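Local coordinates for ABC-type transport system, molybdenum-specific extracellular solute-binding protein (Clostridium difficile, PDB 4KD5) that probably binds molybdate or tungstate outside the cell as the solute-binding component of an ABC transporter, at residues G124-A127 and D128-L131; V150-V153 and L154-Q158; S100-K103 and D104-T107; V130-L134 and N135-K139. All blocks are in the same frame, centred on the assembly; numbering follows the deposited sequence.

Interaction 1: residues G124-A127 and D128-L131; sequences GKYA and DEVL
The ring of Tyr126 and the carboxylate of Glu129 lie side by side, their planes 33° apart, with Glu129 OE2 3.7 Å from Tyr126 CD1 in an oblique approach. Both belong to helix 122-133, the crossover of a beta-alpha-beta unit between strands 113-116 and 144-147. The ring also packs against Tyr168, which is predicted to line the molybdate site, and it touches a bound 2-butanol. The other carboxylate oxygen, Glu129 OE1, accepts a hydrogen bond from the backbone N of Ser190, which helps to fix the group beside the ring. Lys125 swings CG away from its own nitrogen (chi1 179°) and then bends at its last two torsions, which leaves NZ 4.1 Å from Glu129 OE2. At that separation the opposite charges probably still attract, though they are not in contact. Beneath these side chains the helix is regular: Asp128 N reaches Gly124 O at 2.9 Å, whereas the bond from Glu129 N to Lys125 O is weak. On the buried side, Ala127 and Leu131 both touch Phe166, and Leu131 N points almost straight at Ala127 O (3.1 Å, N-H...O 174°).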
loop_
_atom_site.group_PDB
_atom_site.type_symbol
_atom_site.label_atom_id
_atom_site.label_comp_id
_atom_site.label_asym_id
_atom_site.label_seq_id
_atom_site.Cartn_x
_atom_site.Cartn_y
_atom_site.Cartn_z
ATOM N N GLY A 124 -21.186 -4.079 33.858
ATOM C CA GLY A 124 -21.895 -3.546 35.010
ATOM C C GLY A 124 -22.061 -2.042 34.900
ATOM O O GLY A 124 -23.088 -1.490 35.291
ATOM N N LYS A 125 -21.040 -1.384 34.359
ATOM C CA LYS A 125 -21.079 0.058 34.144
ATOM C C LYS A 125 -22.185 0.443 33.163
ATOM O O LYS A 125 -22.829 1.478 33.320
ATOM C CB LYS A 125 -19.719 0.546 33.640
ATOM C CG LYS A 125 -19.647 2.035 33.354
ATOM C CD LYS A 125 -18.250 2.445 32.888
ATOM C CE LYS A 125 -18.060 2.252 31.386
ATOM N NZ LYS A 125 -18.533 3.418 30.581
ATOM N N TYR A 126 -22.414 -0.397 32.158
ATOM C CA TYR A 126 -23.448 -0.118 31.165
ATOM C C TYR A 126 -24.825 -0.555 31.653
ATOM O O TYR A 126 -25.837 0.024 31.267
ATOM C CB TYR A 126 -23.104 -0.760 29.811
ATOM C CG TYR A 126 -21.961 -0.080 29.096
ATOM C CD1 TYR A 126 -22.134 1.153 28.492
ATOM C CD2 TYR A 126 -20.713 -0.676 29.019
ATOM C CE1 TYR A 126 -21.093 1.781 27.836
ATOM C CE2 TYR A 126 -19.663 -0.060 28.367
ATOM C CZ TYR A 126 -19.861 1.170 27.777
ATOM O OH TYR A 126 -18.827 1.793 27.124
ATOM N N ALA A 127 -24.857 -1.582 32.495
ATOM C CA ALA A 127 -26.103 -1.996 33.132
ATOM C C ALA A 127 -26.603 -0.882 34.044
ATOM O O ALA A 127 -27.802 -0.622 34.125
ATOM C CB ALA A 127 -25.906 -3.267 33.919
ATOM N N ASP A 128 -25.670 -0.231 34.732
ATOM C CA ASP A 128 -26.001 0.885 35.606
ATOM C C ASP A 128 -26.576 2.047 34.803
ATOM O O ASP A 128 -27.505 2.715 35.255
ATOM C CB ASP A 128 -24.760 1.348 36.367
ATOM C CG ASP A 128 -25.046 2.514 37.286
ATOM O OD1 ASP A 128 -24.882 3.673 36.856
ATOM O OD2 ASP A 128 -25.438 2.272 38.443
ATOM N N GLU A 129 -26.030 2.278 33.613
ATOM C CA GLU A 129 -26.531 3.335 32.739
ATOM C C GLU A 129 -27.973 3.081 32.315
ATOM O O GLU A 129 -28.816 3.976 32.400
ATOM C CB GLU A 129 -25.648 3.490 31.501
ATOM C CG GLU A 129 -24.315 4.154 31.755
ATOM C CD GLU A 129 -23.670 4.652 30.477
ATOM O OE1 GLU A 129 -24.378 5.285 29.668
ATOM O OE2 GLU A 129 -22.460 4.409 30.281
ATOM N N VAL A 130 -28.246 1.860 31.857
ATOM C CA VAL A 130 -29.591 1.474 31.431
ATOM C C VAL A 130 -30.623 1.666 32.542
ATOM O O VAL A 130 -31.634 2.340 32.352
ATOM C CB VAL A 130 -29.621 0.008 30.941
ATOM C CG1 VAL A 130 -31.044 -0.437 30.667
ATOM C CG2 VAL A 130 -28.772 -0.156 29.693
ATOM N N LEU A 131 -30.352 1.083 33.705
ATOM C CA LEU A 131 -31.270 1.155 34.839
ATOM C C LEU A 131 -31.460 2.594 35.330
ATOM O O LEU A 131 -32.547 2.969 35.764
ATOM C CB LEU A 131 -30.792 0.246 35.976
ATOM C CG LEU A 131 -30.627 -1.239 35.648
ATOM C CD1 LEU A 131 -30.153 -2.021 36.862
ATOM C CD2 LEU A 131 -31.924 -1.829 35.132
#

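Interaction 2: residues V150-V153 and L154-Q158; sequences VKEV and LAWVQ
From Val150 to Val157 the chain makes regular alpha-helical turns, with Leu154 N bonded to Val150 O at 3.0 Å and Val157 N to Val153 O at 3.1 Å. Across one of these turns Glu152 and Trp156 form the principal side-chain contact. The aliphatic part of the glutamate does the touching: Glu152 CG lies over one face of the indole, 3.0 Å above its plane and displaced toward the rim, 3.3 Å from Trp156 NE1. The carboxylate continues outward past the rim of the six-membered ring, with Glu152 CD 3.4 Å from Trp156 CZ2 and its plane turned 30° from that of the indole. Two different first torsions set up this overlap, with CG of Glu152 pointing away from its backbone nitrogen (chi1 -173°) and CG of Trp156 lying beside its own (chi1 -69°). The same indole sits against the turn that carries it, Glu152 O approaching a face at 3.2 Å from Trp156 CG while it accepts the helical bond from Trp156 N.

Strand 144-147 adjoins this side of helix 150-159, Trp156 touching Val145 and Ala147. Val153 packs on Ala114 of strand 113-116, so the helix covers part of the sheet. At its first turn stands Val150, predicted to belong to the molybdate site. Glu152 OE1 accepts a hydrogen bond from Lys148 N just before the helix, and Asp149 OD1 takes one from Glu152 N; together these bonds tie both ends of Glu152 to the start of the helix, and its methylene meets the indole by van der Waals contact.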
loop_
_atom_site.group_PDB
_atom_site.type_symbol
_atom_site.label_atom_id
_atom_site.label_comp_id
_atom_site.label_asym_id
_atom_site.label_seq_id
_atom_site.Cartn_x
_atom_site.Cartn_y
_atom_site.Cartn_z
ATOM N N VAL A 150 -18.626 -10.959 34.059
ATOM C CA VAL A 150 -19.758 -11.505 33.307
ATOM C C VAL A 150 -19.823 -13.025 33.352
ATOM O O VAL A 150 -20.886 -13.616 33.157
ATOM C CB VAL A 150 -19.742 -11.052 31.835
ATOM C CG1 VAL A 150 -20.087 -9.591 31.727
ATOM C CG2 VAL A 150 -18.377 -11.313 31.220
ATOM N N LYS A 151 -18.680 -13.650 33.601
ATOM C CA LYS A 151 -18.606 -15.100 33.697
ATOM C C LYS A 151 -19.313 -15.575 34.963
ATOM O O LYS A 151 -19.914 -16.651 34.991
ATOM C CB LYS A 151 -17.143 -15.548 33.684
ATOM C CG LYS A 151 -16.919 -17.000 33.287
ATOM C CD LYS A 151 -15.433 -17.272 33.083
ATOM C CE LYS A 151 -15.188 -18.651 32.491
ATOM N NZ LYS A 151 -13.749 -18.858 32.154
ATOM N N GLU A 152 -19.253 -14.759 36.011
ATOM C CA GLU A 152 -19.976 -15.061 37.242
ATOM C C GLU A 152 -21.470 -14.753 37.089
ATOM O O GLU A 152 -22.315 -15.459 37.648
ATOM C CB GLU A 152 -19.374 -14.304 38.435
ATOM C CG GLU A 152 -19.970 -14.703 39.778
ATOM C CD GLU A 152 -19.161 -14.207 40.968
ATOM O OE1 GLU A 152 -18.916 -12.987 41.070
ATOM O OE2 GLU A 152 -18.776 -15.046 41.810
ATOM N N VAL A 153 -21.791 -13.710 36.324
ATOM C CA VAL A 153 -23.184 -13.358 36.048
ATOM C C VAL A 153 -23.891 -14.517 35.355
ATOM O O VAL A 153 -24.966 -14.940 35.777
ATOM C CB VAL A 153 -23.293 -12.087 35.184
ATOM C CG1 VAL A 153 -24.738 -11.801 34.837
ATOM C CG2 VAL A 153 -22.702 -10.897 35.910
ATOM N N LEU A 154 -23.267 -15.034 34.300
ATOM C CA LEU A 154 -23.811 -16.158 33.542
ATOM C C LEU A 154 -23.981 -17.406 34.406
ATOM O O LEU A 154 -24.964 -18.132 34.273
ATOM C CB LEU A 154 -22.914 -16.471 32.339
ATOM C CG LEU A 154 -23.049 -15.574 31.109
ATOM C CD1 LEU A 154 -21.737 -15.500 30.340
ATOM C CD2 LEU A 154 -24.146 -16.105 30.207
ATOM N N ALA A 155 -23.025 -17.642 35.299
ATOM C CA ALA A 155 -23.053 -18.819 36.166
ATOM C C ALA A 155 -24.218 -18.782 37.152
ATOM O O ALA A 155 -24.865 -19.803 37.397
ATOM C CB ALA A 155 -21.738 -18.957 36.902
ATOM N N TRP A 156 -24.464 -17.602 37.721
ATOM C CA TRP A 156 -25.563 -17.382 38.660
ATOM C C TRP A 156 -26.908 -17.598 37.984
ATOM O O TRP A 156 -27.814 -18.206 38.554
ATOM C CB TRP A 156 -25.513 -15.952 39.209
ATOM C CG TRP A 156 -24.361 -15.676 40.123
ATOM C CD1 TRP A 156 -23.425 -16.567 40.558
ATOM C CD2 TRP A 156 -24.027 -14.409 40.723
ATOM N NE1 TRP A 156 -22.529 -15.935 41.390
ATOM C CE2 TRP A 156 -22.872 -14.626 41.504
ATOM C CE3 TRP A 156 -24.592 -13.138 40.671
ATOM C CZ2 TRP A 156 -22.277 -13.586 42.234
ATOM C CZ3 TRP A 156 -23.995 -12.117 41.394
ATOM C CH2 TRP A 156 -22.851 -12.347 42.165
ATOM N N VAL A 157 -27.024 -17.083 36.763
ATOM C CA VAL A 157 -28.264 -17.153 36.000
ATOM C C VAL A 157 -28.536 -18.584 35.536
ATOM O O VAL A 157 -29.678 -19.043 35.546
ATOM C CB VAL A 157 -28.221 -16.184 34.803
ATOM C CG1 VAL A 157 -29.448 -16.332 33.961
ATOM C CG2 VAL A 157 -28.101 -14.747 35.289
ATOM N N GLN A 158 -27.476 -19.284 35.146
ATOM C CA GLN A 158 -27.563 -20.688 34.742
ATOM C C GLN A 158 -28.007 -21.580 35.895
ATOM O O GLN A 158 -28.760 -22.530 35.702
ATOM C CB GLN A 158 -26.202 -21.175 34.235
ATOM C CG GLN A 158 -26.090 -21.337 32.729
ATOM C CD GLN A 158 -24.675 -21.664 32.282
ATOM O OE1 GLN A 158 -24.003 -20.839 31.661
ATOM N NE2 GLN A 158 -24.218 -22.872 32.594
#

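Interaction 3: residues S100-K103 and D104-T107; sequences SGMK and DLTT. With FMT (formic acid), chain E.
Asp104 turns its carboxylate back on the chain that precedes it and accepts a hydrogen bond from Ser100 N, four residues earlier, at OD1 (2.9 Å, N-H...O 154°). The donor comes from well above the carboxylate plane, 59° out of it, and Ser100 CB crowds the same oxygen at 3.2 Å. With CG lying beside its own backbone nitrogen (chi1 -63°), the aspartate side chain is directed toward this earlier backbone. The backbone of Asp104 turns back as well, Asp104 N bonding to Gly101 O at 3.1 Å.

The next residues continue the same curl: Leu105 N bonds to Met102 O at 3.1 Å, and a weak bond joins Thr106 N to Lys103 O. These successive three-residue steps make a short run of tight turns in the loop between strands 82-94 and 113-116. On the face of the curl turned to the sheet, the selenomethionine Met102 and Leu105 run side by side in the same direction, CE of Met102 meeting CD1 of Leu105 at 3.7 Å. Both side chains pack onto Phe166 of strand 164-168 and Leu91 of strand 82-94.

On another side a formate, probably from the crystallisation liquor, takes a weak hydrogen bond from Lys103 N. Thr107 OG1 closes the last turn by donating to Asp104 O at 3.1 Å, and Lys109 N is its further partner.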
loop_
_atom_site.group_PDB
_atom_site.type_symbol
_atom_site.label_atom_id
_atom_site.label_comp_id
_atom_site.label_asym_id
_atom_site.label_seq_id
_atom_site.Cartn_x
_atom_site.Cartn_y
_atom_site.Cartn_z
ATOM N N SER A 100 -40.201 -13.049 30.323
ATOM C CA SER A 100 -40.637 -12.506 29.032
ATOM C C SER A 100 -39.780 -11.363 28.480
ATOM O O SER A 100 -39.428 -11.360 27.299
ATOM C CB SER A 100 -42.098 -12.060 29.115
ATOM O OG SER A 100 -42.427 -11.189 28.047
ATOM N N GLY A 101 -39.460 -10.387 29.325
ATOM C CA GLY A 101 -38.715 -9.220 28.877
ATOM C C GLY A 101 -38.313 -8.240 29.965
ATOM O O GLY A 101 -38.318 -8.577 31.150
HETATM N N MSE A 102 -37.968 -7.021 29.551
HETATM C CA MSE A 102 -37.539 -5.969 30.471
HETATM C C MSE A 102 -38.655 -5.528 31.411
HETATM O O MSE A 102 -38.390 -5.109 32.535
HETATM C CB MSE A 102 -37.005 -4.756 29.701
HETATM C CG MSE A 102 -35.677 -4.977 28.994
HETATM SE SE MSE A 102 -34.144 -5.085 30.189
HETATM C CE MSE A 102 -34.195 -3.261 30.848
ATOM N N LYS A 103 -39.898 -5.614 30.944
ATOM C CA LYS A 103 -41.051 -5.270 31.772
ATOM C C LYS A 103 -41.131 -6.173 33.001
ATOM O O LYS A 103 -41.607 -5.759 34.057
ATOM C CB LYS A 103 -42.349 -5.360 30.953
ATOM C CG LYS A 103 -43.119 -4.045 30.859
ATOM C CD LYS A 103 -44.163 -4.039 29.733
ATOM C CE LYS A 103 -45.382 -4.904 30.042
ATOM N NZ LYS A 103 -45.246 -6.290 29.514
ATOM N N ASP A 104 -40.641 -7.401 32.856
ATOM C CA ASP A 104 -40.689 -8.394 33.926
ATOM C C ASP A 104 -39.703 -8.120 35.067
ATOM O O ASP A 104 -39.717 -8.815 36.083
ATOM C CB ASP A 104 -40.456 -9.794 33.354
ATOM C CG ASP A 104 -41.544 -10.216 32.385
ATOM O OD1 ASP A 104 -41.762 -11.437 32.238
ATOM O OD2 ASP A 104 -42.180 -9.331 31.773
ATOM N N LEU A 105 -38.848 -7.114 34.897
ATOM C CA LEU A 105 -37.918 -6.718 35.955
ATOM C C LEU A 105 -38.670 -6.143 37.155
ATOM O O LEU A 105 -38.260 -6.313 38.301
ATOM C CB LEU A 105 -36.909 -5.685 35.446
ATOM C CG LEU A 105 -35.871 -6.071 34.399
ATOM C CD1 LEU A 105 -34.940 -4.903 34.119
ATOM C CD2 LEU A 105 -35.072 -7.259 34.874
ATOM N N THR A 106 -39.779 -5.464 36.878
ATOM C CA THR A 106 -40.547 -4.770 37.909
ATOM C C THR A 106 -41.526 -5.700 38.631
ATOM O O THR A 106 -41.971 -5.409 39.741
ATOM C CB THR A 106 -41.318 -3.590 37.310
ATOM O OG1 THR A 106 -40.615 -3.090 36.167
ATOM C CG2 THR A 106 -41.473 -2.482 38.329
ATOM N N THR A 107 -41.857 -6.817 37.989
ATOM C CA THR A 107 -42.819 -7.776 38.529
ATOM C C THR A 107 -42.206 -8.649 39.620
ATOM O O THR A 107 -41.006 -8.588 39.874
ATOM C CB THR A 107 -43.389 -8.684 37.420
ATOM O OG1 THR A 107 -42.472 -9.752 37.152
ATOM C CG2 THR A 107 -43.617 -7.890 36.150
HETATM C C FMT E . -40.139 -4.142 27.064
HETATM O O1 FMT E . -39.010 -3.657 27.001
HETATM O O2 FMT E . -40.393 -5.236 27.566
#

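Interaction 4: residues V130-L134 and N135-K139; sequences VLTNL and NLKDK
Asn135 takes a left-handed backbone conformation, phi 58° and psi 38°, and that reversal brings Leu136 and Lys137 back against Leu131 and Thr132 in the last turn of the helix. Two good bonds record the change of direction. Leu136 N reaches Leu131 O at 2.7 Å, nearly along the C=O axis, and Asn135 N reaches Thr132 O at 3.0 Å from well above the carbonyl plane. Lys137 N adds a weak bond to Leu131 O, so this carbonyl serves two consecutive nitrogens beyond the end of the helix.

The side chains follow the fold-back. CB of Leu134 lies 4.0 Å from CG of Leu136, bringing together the apolar groups on either side of Asn135, while CD2 of Leu131 comes to 4.4 Å from CB of Leu136. Lys137 extends in the same direction as Thr132, alongside it, with CG directed away from its own nitrogen (chi1 -157°) and the remaining chain stretched out. The aliphatic CD of Lys137 passes OG1 of Thr132 at 3.7 Å; the ammonium group goes on to a salt bridge with Asp128 OD2. Thr132 OG1 is hydrogen-bonded to Asp128 O, so both side chains are tied to the preceding turn of the helix.

Leu131 also touches Leu140 farther along the loop, and Leu134 packs on Met102. With its positive phi and paired backward bonds, the arrangement is a Schellman motif, here ending helix 122-133 and sending the chain toward strand 144-147.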
loop_
_atom_site.group_PDB
_atom_site.type_symbol
_atom_site.label_atom_id
_atom_site.label_comp_id
_atom_site.label_asym_id
_atom_site.label_seq_id
_atom_site.Cartn_x
_atom_site.Cartn_y
_atom_site.Cartn_z
ATOM N N VAL A 130 -28.246 1.860 31.857
ATOM C CA VAL A 130 -29.591 1.474 31.431
ATOM C C VAL A 130 -30.623 1.666 32.542
ATOM O O VAL A 130 -31.634 2.340 32.352
ATOM C CB VAL A 130 -29.621 0.008 30.941
ATOM C CG1 VAL A 130 -31.044 -0.437 30.667
ATOM C CG2 VAL A 130 -28.772 -0.156 29.693
ATOM N N LEU A 131 -30.352 1.083 33.705
ATOM C CA LEU A 131 -31.270 1.155 34.839
ATOM C C LEU A 131 -31.460 2.594 35.330
ATOM O O LEU A 131 -32.547 2.969 35.764
ATOM C CB LEU A 131 -30.792 0.246 35.976
ATOM C CG LEU A 131 -30.627 -1.239 35.648
ATOM C CD1 LEU A 131 -30.153 -2.021 36.862
ATOM C CD2 LEU A 131 -31.924 -1.829 35.132
ATOM N N THR A 132 -30.398 3.394 35.248
ATOM C CA THR A 132 -30.457 4.813 35.601
ATOM C C THR A 132 -31.356 5.583 34.632
ATOM O O THR A 132 -32.298 6.260 35.044
ATOM C CB THR A 132 -29.048 5.441 35.600
ATOM O OG1 THR A 132 -28.242 4.813 36.607
ATOM C CG2 THR A 132 -29.114 6.934 35.867
ATOM N N ASN A 133 -31.054 5.472 33.343
ATOM C CA ASN A 133 -31.812 6.157 32.306
ATOM C C ASN A 133 -33.274 5.723 32.209
ATOM O O ASN A 133 -34.136 6.524 31.867
ATOM C CB ASN A 133 -31.107 5.994 30.955
ATOM C CG ASN A 133 -29.818 6.781 30.868
ATOM O OD1 ASN A 133 -29.384 7.398 31.840
ATOM N ND2 ASN A 133 -29.194 6.759 29.691
ATOM N N LEU A 134 -33.543 4.457 32.509
ATOM C CA LEU A 134 -34.908 3.936 32.500
ATOM C C LEU A 134 -35.615 4.164 33.843
ATOM O O LEU A 134 -36.749 3.716 34.035
ATOM C CB LEU A 134 -34.932 2.447 32.142
ATOM C CG LEU A 134 -34.643 2.071 30.693
ATOM C CD1 LEU A 134 -34.578 0.563 30.532
ATOM C CD2 LEU A 134 -35.712 2.630 29.783
ATOM N N ASN A 135 -34.938 4.858 34.758
ATOM C CA ASN A 135 -35.488 5.191 36.071
ATOM C C ASN A 135 -35.897 3.956 36.874
ATOM O O ASN A 135 -36.900 3.967 37.579
ATOM C CB ASN A 135 -36.675 6.147 35.925
ATOM C CG ASN A 135 -36.456 7.192 34.849
ATOM O OD1 ASN A 135 -35.445 7.892 34.842
ATOM N ND2 ASN A 135 -37.398 7.285 33.915
ATOM N N LEU A 136 -35.103 2.898 36.762
ATOM C CA LEU A 136 -35.399 1.635 37.422
ATOM C C LEU A 136 -34.394 1.328 38.523
ATOM O O LEU A 136 -34.578 0.384 39.290
ATOM C CB LEU A 136 -35.413 0.492 36.405
ATOM C CG LEU A 136 -36.475 0.518 35.311
ATOM C CD1 LEU A 136 -36.375 -0.715 34.430
ATOM C CD2 LEU A 136 -37.848 0.605 35.929
ATOM N N LYS A 137 -33.332 2.126 38.599
ATOM C CA LYS A 137 -32.215 1.816 39.490
ATOM C C LYS A 137 -32.583 1.811 40.974
ATOM O O LYS A 137 -32.082 0.982 41.734
ATOM C CB LYS A 137 -31.029 2.755 39.248
ATOM C CG LYS A 137 -29.709 2.166 39.715
ATOM C CD LYS A 137 -28.659 3.233 39.964
ATOM C CE LYS A 137 -27.501 2.655 40.765
ATOM N NZ LYS A 137 -26.436 3.653 41.076
ATOM N N ASP A 138 -33.449 2.731 41.390
ATOM C CA ASP A 138 -33.883 2.769 42.786
ATOM C C ASP A 138 -34.857 1.642 43.120
ATOM O O ASP A 138 -34.659 0.922 44.095
ATOM C CB ASP A 138 -34.490 4.136 43.141
ATOM C CG ASP A 138 -33.514 5.043 43.873
ATOM O OD1 ASP A 138 -33.779 6.263 43.951
ATOM O OD2 ASP A 138 -32.486 4.539 44.367
ATOM N N LYS A 139 -35.896 1.491 42.300
ATOM C CA LYS A 139 -36.914 0.459 42.508
ATOM C C LYS A 139 -36.327 -0.948 42.621
ATOM O O LYS A 139 -36.863 -1.799 43.323
ATOM C CB LYS A 139 -37.947 0.485 41.371
ATOM C CG LYS A 139 -38.716 1.795 41.238
ATOM C CD LYS A 139 -39.683 1.789 40.047
ATOM C CE LYS A 139 -40.965 1.008 40.337
ATOM N NZ LYS A 139 -42.100 1.444 39.462
#

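In the fold
Along the chain the order is interaction 3, then interactions 1 and 4, then interaction 2. Interactions 1 and 4 occupy successive parts of helix 122-133, share Val130 and Leu131 and have centres about 8 Å apart; the Asp128-Lys137 salt bridge joins them. Interaction 3, its centre about 13 Å from that of interaction 4, meets this helix through Met102, which packs on Val130 and Leu134. Interaction 2 stands apart on helix 150-159, its centre about 17 Å from that of interaction 1, with no touch between them. Both helices pack on the same mixed sheet, and their early turns place Val150 in, and Tyr126 beside, the predicted molybdate site, while interactions 3 and 4 lie farther from it.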